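Monovalent Na+/H+ antiporter subunit D (Dietzia sp. DQ12-45-1b, PDB 7D3U) probably helps exchange sodium ions for protons across the cell membrane as the D subunit of the multi-subunit Mrp antiporter complex. Local coordinates at residues Pro14-Ala25 with Arg107-Ala118. Numbering follows the deposited sequence.
Sequences PLLTAGVLVAVA and RFYPPLVLLVTA
Pro-14, Ala-18 and Leu-21 face Pro-111, Leu-114 and Ala-118 across two antiparallel helices, 14-23 and 109-118, whose axes close to 8.2 Å at a crossing angle of -164°. Ala-18, with only a methyl, sits where the backbones come nearest, its CA 4.3 Å from CA of Pro-111, and the methyl of Ala-18 touches the carbonyl oxygen of Pro-111 while also meeting CB of Leu-114 and CG of Leu-115. Leu-114 is a knob in a hole formed by Pro-14, Thr-17, Ala-18 and Leu-21. With its CG turned anti to the carbonyl carbon (chi1 -75°), it sends CD1 between the Thr-17 hydroxyl and Leu-21 CD1, the latter at 3.7 Å; the two leucine side chains cross at about a right angle. Thr-17 OG1 is hydrogen-bonded to the backbone carbonyl of Val-13, so its polar end is served within its own helix. Further along, the Pro-111 ring rests on Leu-21 and Val-22, its CB 3.5 Å from Val-22 CG2 and its CG 3.6 Å from Leu-21 CB. At the other end, Ala-118 CB sits 3.6 Å from Pro-14 CB and also touches Leu-15 CD2, which meets Leu-115 CD2 as well, those two leucines running crosswise to each other. Where the helices give way to loop, Ala-25 CB approaches Phe-108 CE1 at 3.9 Å and lies near NE of Arg-107. No hydrogen bond joins the segments. Val-38 of helix 28-49 touches both Thr-17 and Leu-114, while Val-851 of the neighbouring subunit A packs on Val-22 and Phe-108. This is close antiparallel packing of two predicted transmembrane helices, with one knob-into-hole contact at Leu-114, joining the N-terminal membrane helix to helix 109-125 beside the interface with subunit A.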
loop_
_atom_site.group_PDB
_atom_site.type_symbol
_atom_site.label_atom_id
_atom_site.label_comp_id
_atom_site.label_asym_id
_atom_site.label_seq_id
_atom_site.Cartn_x
_atom_site.Cartn_y
_atom_site.Cartn_z
ATOM N N PRO A 14 -12.409 -11.070 -16.679
ATOM C CA PRO A 14 -12.290 -9.626 -16.441
ATOM C C PRO A 14 -11.688 -8.880 -17.621
ATOM O O PRO A 14 -12.314 -7.957 -18.153
ATOM C CB PRO A 14 -11.382 -9.552 -15.209
ATOM C CG PRO A 14 -11.652 -10.808 -14.493
ATOM C CD PRO A 14 -11.792 -11.833 -15.578
ATOM N N LEU A 15 -10.486 -9.288 -18.047
ATOM C CA LEU A 15 -9.794 -8.601 -19.135
ATOM C C LEU A 15 -10.668 -8.465 -20.372
ATOM O O LEU A 15 -10.540 -7.487 -21.118
ATOM C CB LEU A 15 -8.509 -9.342 -19.497
ATOM C CG LEU A 15 -7.321 -9.163 -18.555
ATOM C CD1 LEU A 15 -6.061 -9.728 -19.180
ATOM C CD2 LEU A 15 -7.139 -7.703 -18.206
ATOM N N LEU A 16 -11.556 -9.429 -20.612
ATOM C CA LEU A 16 -12.515 -9.288 -21.700
ATOM C C LEU A 16 -13.572 -8.251 -21.350
ATOM O O LEU A 16 -13.723 -7.241 -22.048
ATOM C CB LEU A 16 -13.164 -10.637 -22.008
ATOM C CG LEU A 16 -14.353 -10.608 -22.968
ATOM C CD1 LEU A 16 -13.932 -10.076 -24.322
ATOM C CD2 LEU A 16 -14.969 -11.988 -23.099
ATOM N N THR A 17 -14.295 -8.472 -20.249
ATOM C CA THR A 17 -15.418 -7.600 -19.923
ATOM C C THR A 17 -14.953 -6.174 -19.675
ATOM O O THR A 17 -15.628 -5.219 -20.073
ATOM C CB THR A 17 -16.172 -8.137 -18.710
ATOM O OG1 THR A 17 -15.259 -8.323 -17.624
ATOM C CG2 THR A 17 -16.833 -9.462 -19.045
ATOM N N ALA A 18 -13.795 -6.008 -19.034
ATOM C CA ALA A 18 -13.206 -4.679 -18.918
ATOM C C ALA A 18 -13.044 -4.050 -20.293
ATOM O O ALA A 18 -13.532 -2.943 -20.545
ATOM C CB ALA A 18 -11.863 -4.756 -18.194
ATOM N N GLY A 19 -12.397 -4.770 -21.212
ATOM C CA GLY A 19 -12.274 -4.282 -22.574
ATOM C C GLY A 19 -13.613 -3.999 -23.224
ATOM O O GLY A 19 -13.701 -3.172 -24.133
ATOM N N VAL A 20 -14.669 -4.674 -22.773
ATOM C CA VAL A 20 -16.007 -4.365 -23.260
ATOM C C VAL A 20 -16.534 -3.101 -22.596
ATOM O O VAL A 20 -17.057 -2.203 -23.265
ATOM C CB VAL A 20 -16.951 -5.558 -23.030
ATOM C CG1 VAL A 20 -18.387 -5.151 -23.290
ATOM C CG2 VAL A 20 -16.559 -6.723 -23.918
ATOM N N LEU A 21 -16.379 -2.996 -21.274
ATOM C CA LEU A 21 -16.908 -1.844 -20.557
ATOM C C LEU A 21 -16.175 -0.554 -20.894
ATOM O O LEU A 21 -16.630 0.522 -20.490
ATOM C CB LEU A 21 -16.860 -2.089 -19.049
ATOM C CG LEU A 21 -17.626 -3.311 -18.541
ATOM C CD1 LEU A 21 -17.558 -3.394 -17.030
ATOM C CD2 LEU A 21 -19.064 -3.278 -19.015
ATOM N N VAL A 22 -15.056 -0.630 -21.613
ATOM C CA VAL A 22 -14.425 0.577 -22.130
ATOM C C VAL A 22 -15.123 1.036 -23.403
ATOM O O VAL A 22 -15.292 2.237 -23.632
ATOM C CB VAL A 22 -12.924 0.337 -22.360
ATOM C CG1 VAL A 22 -12.268 1.571 -22.933
ATOM C CG2 VAL A 22 -12.248 -0.057 -21.069
ATOM N N ALA A 23 -15.543 0.090 -24.246
ATOM C CA ALA A 23 -16.238 0.447 -25.479
ATOM C C ALA A 23 -17.553 1.151 -25.176
ATOM O O ALA A 23 -17.739 2.326 -25.510
ATOM C CB ALA A 23 -16.474 -0.803 -26.327
ATOM N N VAL A 24 -18.482 0.442 -24.544
ATOM C CA VAL A 24 -19.752 1.044 -24.111
ATOM C C VAL A 24 -19.527 1.551 -22.691
ATOM O O VAL A 24 -19.807 0.887 -21.693
ATOM C CB VAL A 24 -20.928 0.066 -24.243
ATOM C CG1 VAL A 24 -21.138 -0.282 -25.700
ATOM C CG2 VAL A 24 -20.655 -1.229 -23.489
ATOM N N ALA A 25 -19.002 2.771 -22.597
ATOM C CA ALA A 25 -18.716 3.375 -21.303
ATOM C C ALA A 25 -19.754 4.401 -20.873
ATOM O O ALA A 25 -19.745 4.814 -19.710
ATOM C CB ALA A 25 -17.330 4.033 -21.317
ATOM N N ARG A 107 -16.304 8.018 -15.381
ATOM C CA ARG A 107 -15.860 7.257 -16.535
ATOM C C ARG A 107 -14.803 6.237 -16.138
ATOM O O ARG A 107 -13.938 6.506 -15.301
ATOM C CB ARG A 107 -15.307 8.194 -17.606
ATOM C CG ARG A 107 -16.378 8.850 -18.452
ATOM C CD ARG A 107 -16.957 7.874 -19.452
ATOM N NE ARG A 107 -16.147 7.796 -20.661
ATOM C CZ ARG A 107 -16.438 8.423 -21.795
ATOM N NH1 ARG A 107 -17.527 9.174 -21.877
ATOM N NH2 ARG A 107 -15.642 8.296 -22.847
ATOM N N PHE A 108 -14.895 5.051 -16.738
ATOM C CA PHE A 108 -13.861 4.020 -16.647
ATOM C C PHE A 108 -13.657 3.512 -15.223
ATOM O O PHE A 108 -12.581 3.022 -14.886
ATOM C CB PHE A 108 -12.530 4.519 -17.216
ATOM C CG PHE A 108 -12.646 5.152 -18.569
ATOM C CD1 PHE A 108 -13.506 4.638 -19.521
ATOM C CD2 PHE A 108 -11.898 6.270 -18.885
ATOM C CE1 PHE A 108 -13.611 5.225 -20.763
ATOM C CE2 PHE A 108 -12.000 6.858 -20.124
ATOM C CZ PHE A 108 -12.859 6.336 -21.062
ATOM N N TYR A 109 -14.664 3.619 -14.364
ATOM C CA TYR A 109 -14.499 2.996 -13.056
ATOM C C TYR A 109 -14.788 1.498 -13.128
ATOM O O TYR A 109 -13.998 0.709 -12.594
ATOM C CB TYR A 109 -15.371 3.667 -11.993
ATOM C CG TYR A 109 -15.122 3.145 -10.593
ATOM C CD1 TYR A 109 -15.809 2.039 -10.108
ATOM C CD2 TYR A 109 -14.198 3.756 -9.760
ATOM C CE1 TYR A 109 -15.588 1.564 -8.835
ATOM C CE2 TYR A 109 -13.968 3.284 -8.485
ATOM C CZ TYR A 109 -14.664 2.189 -8.029
ATOM O OH TYR A 109 -14.436 1.717 -6.758
ATOM N N PRO A 110 -15.886 1.051 -13.742
ATOM C CA PRO A 110 -16.114 -0.394 -13.869
ATOM C C PRO A 110 -15.000 -1.096 -14.629
ATOM O O PRO A 110 -14.585 -2.191 -14.222
ATOM C CB PRO A 110 -17.453 -0.476 -14.617
ATOM C CG PRO A 110 -18.154 0.744 -14.199
ATOM C CD PRO A 110 -17.095 1.803 -14.136
ATOM N N PRO A 111 -14.486 -0.535 -15.736
ATOM C CA PRO A 111 -13.364 -1.219 -16.400
ATOM C C PRO A 111 -12.114 -1.305 -15.546
ATOM O O PRO A 111 -11.460 -2.354 -15.525
ATOM C CB PRO A 111 -13.128 -0.370 -17.653
ATOM C CG PRO A 111 -14.410 0.280 -17.909
ATOM C CD PRO A 111 -14.958 0.592 -16.560
ATOM N N LEU A 112 -11.763 -0.234 -14.833
ATOM C CA LEU A 112 -10.515 -0.239 -14.079
ATOM C C LEU A 112 -10.577 -1.208 -12.906
ATOM O O LEU A 112 -9.579 -1.861 -12.584
ATOM C CB LEU A 112 -10.184 1.172 -13.599
ATOM C CG LEU A 112 -9.631 2.115 -14.667
ATOM C CD1 LEU A 112 -9.299 3.465 -14.064
ATOM C CD2 LEU A 112 -8.416 1.513 -15.341
ATOM N N VAL A 113 -11.737 -1.322 -12.258
ATOM C CA VAL A 113 -11.878 -2.291 -11.175
ATOM C C VAL A 113 -11.714 -3.707 -11.709
ATOM O O VAL A 113 -11.064 -4.553 -11.082
ATOM C CB VAL A 113 -13.229 -2.104 -10.462
ATOM C CG1 VAL A 113 -13.511 -3.272 -9.541
ATOM C CG2 VAL A 113 -13.226 -0.814 -9.678
ATOM N N LEU A 114 -12.273 -3.982 -12.888
ATOM C CA LEU A 114 -12.146 -5.316 -13.463
ATOM C C LEU A 114 -10.713 -5.598 -13.893
ATOM O O LEU A 114 -10.237 -6.731 -13.775
ATOM C CB LEU A 114 -13.104 -5.469 -14.641
ATOM C CG LEU A 114 -14.566 -5.644 -14.241
ATOM C CD1 LEU A 114 -15.426 -5.932 -15.452
ATOM C CD2 LEU A 114 -14.696 -6.746 -13.213
ATOM N N LEU A 115 -10.003 -4.580 -14.379
ATOM C CA LEU A 115 -8.607 -4.776 -14.751
ATOM C C LEU A 115 -7.736 -5.008 -13.522
ATOM O O LEU A 115 -6.821 -5.839 -13.551
ATOM C CB LEU A 115 -8.112 -3.576 -15.555
ATOM C CG LEU A 115 -8.596 -3.548 -17.005
ATOM C CD1 LEU A 115 -8.946 -2.141 -17.441
ATOM C CD2 LEU A 115 -7.542 -4.134 -17.919
ATOM N N VAL A 116 -8.016 -4.297 -12.427
ATOM C CA VAL A 116 -7.309 -4.549 -11.174
ATOM C C VAL A 116 -7.595 -5.960 -10.678
ATOM O O VAL A 116 -6.698 -6.659 -10.193
ATOM C CB VAL A 116 -7.690 -3.488 -10.126
ATOM C CG1 VAL A 116 -7.062 -3.808 -8.793
ATOM C CG2 VAL A 116 -7.244 -2.119 -10.581
ATOM N N THR A 117 -8.848 -6.403 -10.797
ATOM C CA THR A 117 -9.200 -7.757 -10.385
ATOM C C THR A 117 -8.476 -8.796 -11.230
ATOM O O THR A 117 -7.988 -9.804 -10.704
ATOM C CB THR A 117 -10.715 -7.944 -10.465
ATOM O OG1 THR A 117 -11.359 -7.018 -9.582
ATOM C CG2 THR A 117 -11.112 -9.352 -10.084
ATOM N N ALA A 118 -8.387 -8.565 -12.541
ATOM C CA ALA A 118 -7.651 -9.478 -13.407
ATOM C C ALA A 118 -6.175 -9.520 -13.036
ATOM O O ALA A 118 -5.567 -10.594 -13.002
ATOM C CB ALA A 118 -7.822 -9.070 -14.868
#